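Local structure of phospholipase C-beta (PLC-beta) (Sepia officinalis, 3QR0) at residues K492-E495 and K496-K499; K83-K86 and I87-G91. The protein belongs to the phosphoinositide-specific phospholipase C family, a multidomain protein with PH, EF-hand, TIM-barrel-type X and Y, and C2 domains and a bound calcium ion. One frame throughout, in Å; residues are numbered along the deposited sequence.

The chain reaches residues 83-91 first. Interaction 2 lies there, in the PH domain, where a loop turns into helix 85-93 between strands 70-75 and 105-110. It holds the first turn of that helix, and I87 and A90 of the helix rest on strand 26-31. About 400 residues later comes interaction 1, inside helix 488-501, which follows strand 466-469 and precedes strand 522-523 in the chain. Neither contact closes a long loop, since each joins directly consecutive segments. They follow in series and neither nest nor cross. The centres of interactions 1 and 2 are about 58 Å apart, on separate parts of the protein surface.

Interaction 1. Residues K492-E495 and K496-K499; sequences KKIE and KEKK
The backbone N of E497 donates to K493 O at 2.9 Å. The N-H...O angle is 162°. K498 N donates to I494 O over the same span. K496 N and K499 N do likewise, to K492 O and E495 O. These are i to i+4 bonds.

On one flank, K498 lies beside I494, and both side chains point the same way. K498 CE meets I494 CG2 at 3.7 Å, an aliphatic contact. The lysine chain is extended beyond CG, and K498 CG lies 3.4 Å from I494 O. A bound glycerol lies near the K498 side chain.

The segment is a middle part of helix 488-501, a regular alpha helix whose buried side bears E497. The CG of E497 stands anti to its own carbonyl carbon (chi1 -71°) and comes within 3.3 Å of K493 O. The chain then runs back along the helix. This brings E497 OE1 to 3.8 Å from I494 CA, with I494 CG1 a little farther off. OE2 is hydrogen-bonded to N551 on helix 546-555, which ties this face to the body of the fold.

E495 and K499 meet at an angle on the exposed side. The E495 chain bends at chi2 (73°), and its carboxylate lies beside the K499 chain. E495 OE2 reaches K499 CE at 3.6 Å. From E495 OE2 to K499 NZ is 4.5 Å, too far for a salt bridge, though the opposite charges probably still attract. The K496 ammonium forms a salt bridge with D500, one turn further on.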
loop_
_atom_site.group_PDB
_atom_site.type_symbol
_atom_site.label_atom_id
_atom_site.label_comp_id
_atom_site.label_asym_id
_atom_site.label_seq_id
_atom_site.Cartn_x
_atom_site.Cartn_y
_atom_site.Cartn_z
ATOM N N LYS A 492 -26.602 -27.618 12.078
ATOM C CA LYS A 492 -27.257 -26.565 11.302
ATOM C C LYS A 492 -26.299 -25.408 11.002
ATOM O O LYS A 492 -26.291 -24.880 9.888
ATOM C CB LYS A 492 -28.505 -26.051 12.025
ATOM C CG LYS A 492 -29.449 -25.256 11.130
ATOM C CD LYS A 492 -30.885 -25.334 11.627
ATOM C CE LYS A 492 -31.836 -24.540 10.731
ATOM N NZ LYS A 492 -31.924 -25.088 9.344
ATOM N N LYS A 493 -25.492 -25.026 11.990
ATOM C CA LYS A 493 -24.484 -23.979 11.802
ATOM C C LYS A 493 -23.448 -24.392 10.759
ATOM O O LYS A 493 -23.049 -23.588 9.917
ATOM C CB LYS A 493 -23.787 -23.647 13.123
ATOM C CG LYS A 493 -24.690 -22.981 14.157
ATOM C CD LYS A 493 -23.933 -22.668 15.444
ATOM C CE LYS A 493 -24.887 -22.314 16.577
ATOM N NZ LYS A 493 -24.187 -22.142 17.878
ATOM N N ILE A 494 -23.026 -25.652 10.825
ATOM C CA ILE A 494 -22.089 -26.220 9.864
ATOM C C ILE A 494 -22.658 -26.169 8.444
ATOM O O ILE A 494 -21.935 -25.867 7.496
ATOM C CB ILE A 494 -21.725 -27.676 10.233
ATOM C CG1 ILE A 494 -20.826 -27.696 11.472
ATOM C CG2 ILE A 494 -21.016 -28.377 9.075
ATOM C CD1 ILE A 494 -20.655 -29.075 12.075
ATOM N N GLU A 495 -23.951 -26.454 8.305
ATOM C CA GLU A 495 -24.612 -26.389 6.999
ATOM C C GLU A 495 -24.581 -24.965 6.440
ATOM O O GLU A 495 -24.350 -24.771 5.248
ATOM C CB GLU A 495 -26.054 -26.910 7.095
ATOM C CG GLU A 495 -26.907 -26.746 5.828
ATOM C CD GLU A 495 -26.540 -27.710 4.701
ATOM O OE1 GLU A 495 -25.432 -28.299 4.722
ATOM O OE2 GLU A 495 -27.375 -27.877 3.781
ATOM N N LYS A 496 -24.808 -23.979 7.302
ATOM C CA LYS A 496 -24.748 -22.578 6.894
ATOM C C LYS A 496 -23.331 -22.185 6.482
ATOM O O LYS A 496 -23.146 -21.469 5.499
ATOM C CB LYS A 496 -25.231 -21.665 8.021
ATOM C CG LYS A 496 -25.438 -20.203 7.611
ATOM C CD LYS A 496 -26.627 -20.046 6.671
ATOM C CE LYS A 496 -27.099 -18.595 6.574
ATOM N NZ LYS A 496 -26.103 -17.718 5.891
ATOM N N GLU A 497 -22.342 -22.642 7.250
ATOM C CA GLU A 497 -20.932 -22.414 6.921
ATOM C C GLU A 497 -20.637 -22.961 5.524
ATOM O O GLU A 497 -20.054 -22.271 4.696
ATOM C CB GLU A 497 -20.009 -23.073 7.959
ATOM C CG GLU A 497 -19.995 -22.389 9.324
ATOM C CD GLU A 497 -19.310 -23.210 10.425
ATOM O OE1 GLU A 497 -18.807 -24.325 10.147
ATOM O OE2 GLU A 497 -19.274 -22.728 11.582
ATOM N N LYS A 498 -21.072 -24.191 5.260
ATOM C CA LYS A 498 -20.849 -24.825 3.956
ATOM C C LYS A 498 -21.531 -24.072 2.810
ATOM O O LYS A 498 -20.938 -23.900 1.746
ATOM C CB LYS A 498 -21.289 -26.291 3.983
ATOM C CG LYS A 498 -20.341 -27.159 4.790
ATOM C CD LYS A 498 -20.786 -28.607 4.872
ATOM C CE LYS A 498 -19.833 -29.395 5.767
ATOM N NZ LYS A 498 -20.382 -30.724 6.150
ATOM N N LYS A 499 -22.759 -23.612 3.038
ATOM C CA LYS A 499 -23.481 -22.812 2.046
ATOM C C LYS A 499 -22.756 -21.508 1.739
ATOM O O LYS A 499 -22.587 -21.147 0.574
ATOM C CB LYS A 499 -24.904 -22.503 2.517
ATOM C CG LYS A 499 -25.833 -23.695 2.477
ATOM C CD LYS A 499 -27.259 -23.303 2.853
ATOM C CE LYS A 499 -28.171 -24.514 2.896
ATOM N NZ LYS A 499 -29.581 -24.132 2.626
#

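Interaction 2. Residues K83-K86 and I87-G91; sequences KDKK and IKEAG
The backbone passes from an extended D84 (psi 132°) into helix 85-93, and K88 N closes the first turn on D84 O at 2.9 Å. E89 N and A90 N continue the pattern, donating to K85 O and K86 O.

D84 is the N-cap. Its CG lies anti to the backbone N (chi1 176°), which brings the carboxylate over the start of the helix. There D84 OD2 accepts from I87 N at 3.0 Å through its anti lone pair. OD1 is hydrogen-bonded to S36 OG. The I87 side chain runs at about a right angle to D84. I87 CD1 lies 3.8 Å from D84 CB, and I87 CG1 lies 3.5 Å from D84 OD2. I87 is buried and also touches W31 of strand 26-31 in the PH domain.

K85 and E89 face outward, one turn apart. E89 OE2 meets K85 CE at 3.4 Å but stays 4.6 Å from K85 NZ, so no salt bridge forms. K88 CD sits against K83 O at 3.7 Å.

The two oxygens of D84 thus bond to different parts of the fold, which fixes the carboxylate's rotation. Its negative charge probably also interacts favourably with the positive end of the helix dipole.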
loop_
_atom_site.group_PDB
_atom_site.type_symbol
_atom_site.label_atom_id
_atom_site.label_comp_id
_atom_site.label_asym_id
_atom_site.label_seq_id
_atom_site.Cartn_x
_atom_site.Cartn_y
_atom_site.Cartn_z
ATOM N N LYS A 83 1.737 -6.487 -33.349
ATOM C CA LYS A 83 1.219 -7.445 -34.324
ATOM C C LYS A 83 0.939 -6.785 -35.674
ATOM O O LYS A 83 0.885 -7.463 -36.692
ATOM C CB LYS A 83 -0.055 -8.104 -33.793
ATOM C CG LYS A 83 0.163 -8.943 -32.538
ATOM C CD LYS A 83 -1.082 -9.756 -32.166
ATOM C CE LYS A 83 -2.160 -8.901 -31.501
ATOM N NZ LYS A 83 -3.525 -9.500 -31.665
ATOM N N ASP A 84 0.760 -5.466 -35.677
ATOM C CA ASP A 84 0.552 -4.718 -36.911
ATOM C C ASP A 84 1.782 -4.833 -37.821
ATOM O O ASP A 84 2.915 -4.646 -37.373
ATOM C CB ASP A 84 0.251 -3.253 -36.587
ATOM C CG ASP A 84 0.106 -2.396 -37.825
ATOM O OD1 ASP A 84 -1.044 -2.180 -38.271
ATOM O OD2 ASP A 84 1.144 -1.943 -38.361
ATOM N N LYS A 85 1.545 -5.142 -39.093
ATOM C CA LYS A 85 2.615 -5.376 -40.068
ATOM C C LYS A 85 3.596 -4.210 -40.165
ATOM O O LYS A 85 4.808 -4.410 -40.119
ATOM C CB LYS A 85 2.024 -5.656 -41.457
ATOM C CG LYS A 85 3.062 -6.025 -42.513
ATOM C CD LYS A 85 2.419 -6.362 -43.850
ATOM C CE LYS A 85 3.449 -6.833 -44.868
ATOM N NZ LYS A 85 2.807 -7.291 -46.135
ATOM N N LYS A 86 3.065 -3.000 -40.299
ATOM C CA LYS A 86 3.891 -1.816 -40.518
ATOM C C LYS A 86 4.728 -1.461 -39.283
ATOM O O LYS A 86 5.883 -1.051 -39.408
ATOM C CB LYS A 86 3.020 -0.634 -40.960
ATOM C CG LYS A 86 2.288 -0.906 -42.278
ATOM C CD LYS A 86 1.580 0.321 -42.828
ATOM C CE LYS A 86 0.687 -0.059 -44.002
ATOM N NZ LYS A 86 0.064 1.126 -44.652
ATOM N N ILE A 87 4.154 -1.655 -38.100
ATOM C CA ILE A 87 4.868 -1.423 -36.845
ATOM C C ILE A 87 5.969 -2.476 -36.654
ATOM O O ILE A 87 7.110 -2.136 -36.326
ATOM C CB ILE A 87 3.905 -1.426 -35.634
ATOM C CG1 ILE A 87 2.885 -0.286 -35.755
ATOM C CG2 ILE A 87 4.676 -1.274 -34.331
ATOM C CD1 ILE A 87 1.784 -0.336 -34.713
ATOM N N LYS A 88 5.620 -3.744 -36.859
ATOM C CA LYS A 88 6.589 -4.847 -36.792
ATOM C C LYS A 88 7.792 -4.626 -37.704
ATOM O O LYS A 88 8.929 -4.854 -37.302
ATOM C CB LYS A 88 5.935 -6.173 -37.181
ATOM C CG LYS A 88 5.095 -6.797 -36.090
ATOM C CD LYS A 88 4.500 -8.128 -36.544
ATOM C CE LYS A 88 5.529 -9.250 -36.524
ATOM N NZ LYS A 88 5.168 -10.342 -37.462
ATOM N N GLU A 89 7.534 -4.196 -38.934
ATOM C CA GLU A 89 8.609 -3.945 -39.892
ATOM C C GLU A 89 9.512 -2.802 -39.420
ATOM O O GLU A 89 10.739 -2.912 -39.473
ATOM C CB GLU A 89 8.038 -3.663 -41.288
ATOM C CG GLU A 89 7.528 -4.927 -41.988
ATOM C CD GLU A 89 6.816 -4.658 -43.313
ATOM O OE1 GLU A 89 6.544 -3.480 -43.638
ATOM O OE2 GLU A 89 6.524 -5.641 -44.030
ATOM N N ALA A 90 8.901 -1.719 -38.942
ATOM C CA ALA A 90 9.645 -0.573 -38.426
ATOM C C ALA A 90 10.461 -0.949 -37.185
ATOM O O ALA A 90 11.627 -0.572 -37.061
ATOM C CB ALA A 90 8.696 0.575 -38.103
ATOM N N GLY A 91 9.839 -1.702 -36.283
ATOM C CA GLY A 91 10.496 -2.160 -35.062
ATOM C C GLY A 91 11.667 -3.090 -35.320
ATOM O O GLY A 91 12.687 -3.019 -34.632
#